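Local coordinates for lovastatin nonaketide synthase, polyketide synthase component (Aspergillus terreus, PDB 7CPX), which builds the dihydromonacolin L skeleton of lovastatin from malonyl-CoA by repeated condensation and reduction with one methylation, as a homodimer partnered by LovC, at residues A[1886-1891]-A[2064-2069]. The protein carries 2 engineered substitutions. Sequence-based numbering, arbitrary orientation.
Sequences LGFFYL and LFTDTV
Phe1888 reaches from the strand that continues to 1898 to the chain at 2064-2069. Its CG lies anti to its own carbonyl carbon (chi1 -71°), which carries the ring toward the start of that segment. There the ring edge meets the backbone, with Phe1888 CE2 4.0 Å from Leu2064 C. The Thr2066 methyl lies near the same ring, but its exact approach is doubtful. Gly2055 of the second subunit also packs on Phe1888. The Phe1888 carbonyl oxygen rests against both methyls of Val2069. Phe1888 CB lies 4.2 Å from Val2069 CG2.

Phe1889 turns away and meets the Tyr1922 ring. Phe1889 and Thr2066 make backbone hydrogen bonds to Leu1881 and Ala1880 of strand 1869-1883. That strand pairs antiparallel with both 1887-1898 and 2065-2066, within a mixed sheet. This sheet, beside the parallel sheet in 1964-2059, is consistent with the medium-chain reductase fold of an enoylreductase-like region.

Tyr1890 CE2 meets Val2069 CG2 at 3.3 Å, and the two side chains run past each other in opposite directions. Tyr1890 OH ends 2.8 Å from Asp2067 O, near the ring plane, but the angle is poor for a hydrogen bond. Asp2067 OD2 is hydrogen-bonded to Thr1842 OG1.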
ATOM      1  N   LEU A1886      22.718 -10.854 -44.152  1.00123.43           N
ATOM      2  CA  LEU A1886      24.165 -10.743 -44.009  1.00123.43           C
ATOM      3  C   LEU A1886      24.541 -10.008 -42.732  1.00123.43           C
ATOM      4  O   LEU A1886      25.619 -10.244 -42.174  1.00123.43           O
ATOM      5  CB  LEU A1886      24.764 -10.026 -45.218  1.00123.43           C
ATOM      6  CG  LEU A1886      24.760 -10.793 -46.540  1.00123.43           C
ATOM      7  CD1 LEU A1886      25.194  -9.881 -47.675  1.00123.43           C
ATOM      8  CD2 LEU A1886      25.659 -12.016 -46.465  1.00123.43           C
ATOM      9  N   GLY A1887      23.676  -9.127 -42.261  1.00119.09           N
ATOM     10  CA  GLY A1887      23.944  -8.329 -41.088  1.00119.09           C
ATOM     11  C   GLY A1887      23.293  -6.969 -41.234  1.00119.09           C
ATOM     12  O   GLY A1887      22.494  -6.748 -42.138  1.00119.09           O
ATOM     13  N   PHE A1888      23.662  -6.065 -40.332  1.00117.88           N
ATOM     14  CA  PHE A1888      23.142  -4.707 -40.322  1.00117.88           C
ATOM     15  C   PHE A1888      24.232  -3.751 -40.772  1.00117.88           C
ATOM     16  O   PHE A1888      25.340  -3.760 -40.223  1.00117.88           O
ATOM     17  CB  PHE A1888      22.638  -4.321 -38.931  1.00117.88           C
ATOM     18  CG  PHE A1888      21.381  -5.028 -38.526  1.00117.88           C
ATOM     19  CD1 PHE A1888      21.424  -6.324 -38.049  1.00117.88           C
ATOM     20  CD2 PHE A1888      20.155  -4.396 -38.622  1.00117.88           C
ATOM     21  CE1 PHE A1888      20.268  -6.977 -37.675  1.00117.88           C
ATOM     22  CE2 PHE A1888      18.995  -5.040 -38.247  1.00117.88           C
ATOM     23  CZ  PHE A1888      19.051  -6.336 -37.775  1.00117.88           C
ATOM     24  N   PHE A1889      23.917  -2.931 -41.769  1.00117.12           N
ATOM     25  CA  PHE A1889      24.861  -1.982 -42.337  1.00117.12           C
ATOM     26  C   PHE A1889      24.204  -0.615 -42.428  1.00117.12           C
ATOM     27  O   PHE A1889      23.023  -0.506 -42.771  1.00117.12           O
ATOM     28  CB  PHE A1889      25.325  -2.426 -43.725  1.00117.12           C
ATOM     29  CG  PHE A1889      25.846  -3.833 -43.769  1.00117.12           C
ATOM     30  CD1 PHE A1889      24.980  -4.900 -43.932  1.00117.12           C
ATOM     31  CD2 PHE A1889      27.200  -4.088 -43.654  1.00117.12           C
ATOM     32  CE1 PHE A1889      25.454  -6.195 -43.975  1.00117.12           C
ATOM     33  CE2 PHE A1889      27.681  -5.381 -43.697  1.00117.12           C
ATOM     34  CZ  PHE A1889      26.807  -6.437 -43.858  1.00117.12           C
ATOM     35  N   TYR A1890      24.974   0.423 -42.124  1.00117.31           N
ATOM     36  CA  TYR A1890      24.498   1.794 -42.234  1.00117.31           C
ATOM     37  C   TYR A1890      24.671   2.269 -43.669  1.00117.31           C
ATOM     38  O   TYR A1890      25.768   2.187 -44.226  1.00117.31           O
ATOM     39  CB  TYR A1890      25.268   2.713 -41.289  1.00117.31           C
ATOM     40  CG  TYR A1890      25.138   2.367 -39.825  1.00117.31           C
ATOM     41  CD1 TYR A1890      24.097   2.875 -39.062  1.00117.31           C
ATOM     42  CD2 TYR A1890      26.072   1.558 -39.199  1.00117.31           C
ATOM     43  CE1 TYR A1890      23.983   2.573 -37.721  1.00117.31           C
ATOM     44  CE2 TYR A1890      25.967   1.251 -37.858  1.00117.31           C
ATOM     45  CZ  TYR A1890      24.921   1.761 -37.122  1.00117.31           C
ATOM     46  OH  TYR A1890      24.811   1.453 -35.786  1.00117.31           O
ATOM     47  N   LEU A1891      23.599   2.771 -44.264  1.00122.36           N
ATOM     48  CA  LEU A1891      23.681   3.289 -45.623  1.00122.36           C
ATOM     49  C   LEU A1891      24.402   4.630 -45.592  1.00122.36           C
ATOM     50  O   LEU A1891      23.939   5.573 -44.941  1.00122.36           O
ATOM     51  CB  LEU A1891      22.288   3.427 -46.228  1.00122.36           C
ATOM     52  CG  LEU A1891      22.193   3.746 -47.726  1.00122.36           C
ATOM     53  CD1 LEU A1891      22.545   5.196 -48.020  1.00122.36           C
ATOM     54  CD2 LEU A1891      23.083   2.812 -48.530  1.00122.36           C
ATOM     55  N   LEU A2064      14.790  -4.853 -38.874  1.00119.06           N
ATOM     56  CA  LEU A2064      15.254  -4.213 -40.095  1.00119.06           C
ATOM     57  C   LEU A2064      16.028  -2.928 -39.856  1.00119.06           C
ATOM     58  O   LEU A2064      16.785  -2.514 -40.740  1.00119.06           O
ATOM     59  CB  LEU A2064      14.072  -3.901 -41.027  1.00119.06           C
ATOM     60  CG  LEU A2064      13.336  -5.108 -41.609  1.00119.06           C
ATOM     61  CD1 LEU A2064      12.286  -5.631 -40.641  1.00119.06           C
ATOM     62  CD2 LEU A2064      12.708  -4.753 -42.946  1.00119.06           C
ATOM     63  N   PHE A2065      15.860  -2.284 -38.703  1.00119.41           N
ATOM     64  CA  PHE A2065      16.600  -1.082 -38.350  1.00119.41           C
ATOM     65  C   PHE A2065      17.137  -1.231 -36.936  1.00119.41           C
ATOM     66  O   PHE A2065      16.421  -1.683 -36.039  1.00119.41           O
ATOM     67  CB  PHE A2065      15.716   0.166 -38.448  1.00119.41           C
ATOM     68  CG  PHE A2065      15.171   0.418 -39.824  1.00119.41           C
ATOM     69  CD1 PHE A2065      14.058  -0.269 -40.278  1.00119.41           C
ATOM     70  CD2 PHE A2065      15.767   1.344 -40.661  1.00119.41           C
ATOM     71  CE1 PHE A2065      13.553  -0.040 -41.544  1.00119.41           C
ATOM     72  CE2 PHE A2065      15.268   1.578 -41.928  1.00119.41           C
ATOM     73  CZ  PHE A2065      14.159   0.887 -42.369  1.00119.41           C
ATOM     74  N   THR A2066      18.395  -0.849 -36.739  1.00119.03           N
ATOM     75  CA  THR A2066      19.024  -0.986 -35.434  1.00119.03           C
ATOM     76  C   THR A2066      20.140   0.038 -35.313  1.00119.03           C
ATOM     77  O   THR A2066      20.584   0.625 -36.304  1.00119.03           O
ATOM     78  CB  THR A2066      19.577  -2.400 -35.219  1.00119.03           C
ATOM     79  OG1 THR A2066      19.898  -2.585 -33.835  1.00119.03           O
ATOM     80  CG2 THR A2066      20.828  -2.615 -36.053  1.00119.03           C
ATOM     81  N   ASP A2067      20.585   0.244 -34.076  1.00121.02           N
ATOM     82  CA  ASP A2067      21.672   1.162 -33.769  1.00121.02           C
ATOM     83  C   ASP A2067      22.984   0.451 -33.471  1.00121.02           C
ATOM     84  O   ASP A2067      23.969   1.115 -33.136  1.00121.02           O
ATOM     85  CB  ASP A2067      21.288   2.041 -32.575  1.00121.02           C
ATOM     86  CG  ASP A2067      21.021   1.231 -31.321  1.00121.02           C
ATOM     87  OD1 ASP A2067      20.486   0.109 -31.442  1.00121.02           O
ATOM     88  OD2 ASP A2067      21.349   1.713 -30.218  1.00121.02           O
ATOM     89  N   THR A2068      23.025  -0.876 -33.582  1.00121.84           N
ATOM     90  CA  THR A2068      24.205  -1.658 -33.243  1.00121.84           C
ATOM     91  C   THR A2068      24.564  -2.582 -34.395  1.00121.84           C
ATOM     92  O   THR A2068      23.688  -3.212 -34.994  1.00121.84           O
ATOM     93  CB  THR A2068      23.978  -2.484 -31.971  1.00121.84           C
ATOM     94  OG1 THR A2068      23.669  -1.612 -30.877  1.00121.84           O
ATOM     95  CG2 THR A2068      25.217  -3.305 -31.632  1.00121.84           C
ATOM     96  N   VAL A2069      25.859  -2.658 -34.698  1.00120.51           N
ATOM     97  CA  VAL A2069      26.369  -3.564 -35.720  1.00120.51           C
ATOM     98  C   VAL A2069      27.451  -4.449 -35.113  1.00120.51           C
ATOM     99  O   VAL A2069      27.705  -5.558 -35.596  1.00120.51           O
ATOM    100  CB  VAL A2069      26.905  -2.787 -36.935  1.00120.51           C
ATOM    101  CG1 VAL A2069      27.535  -3.737 -37.944  1.00120.51           C
ATOM    102  CG2 VAL A2069      25.790  -1.984 -37.578  1.00120.51           C
TER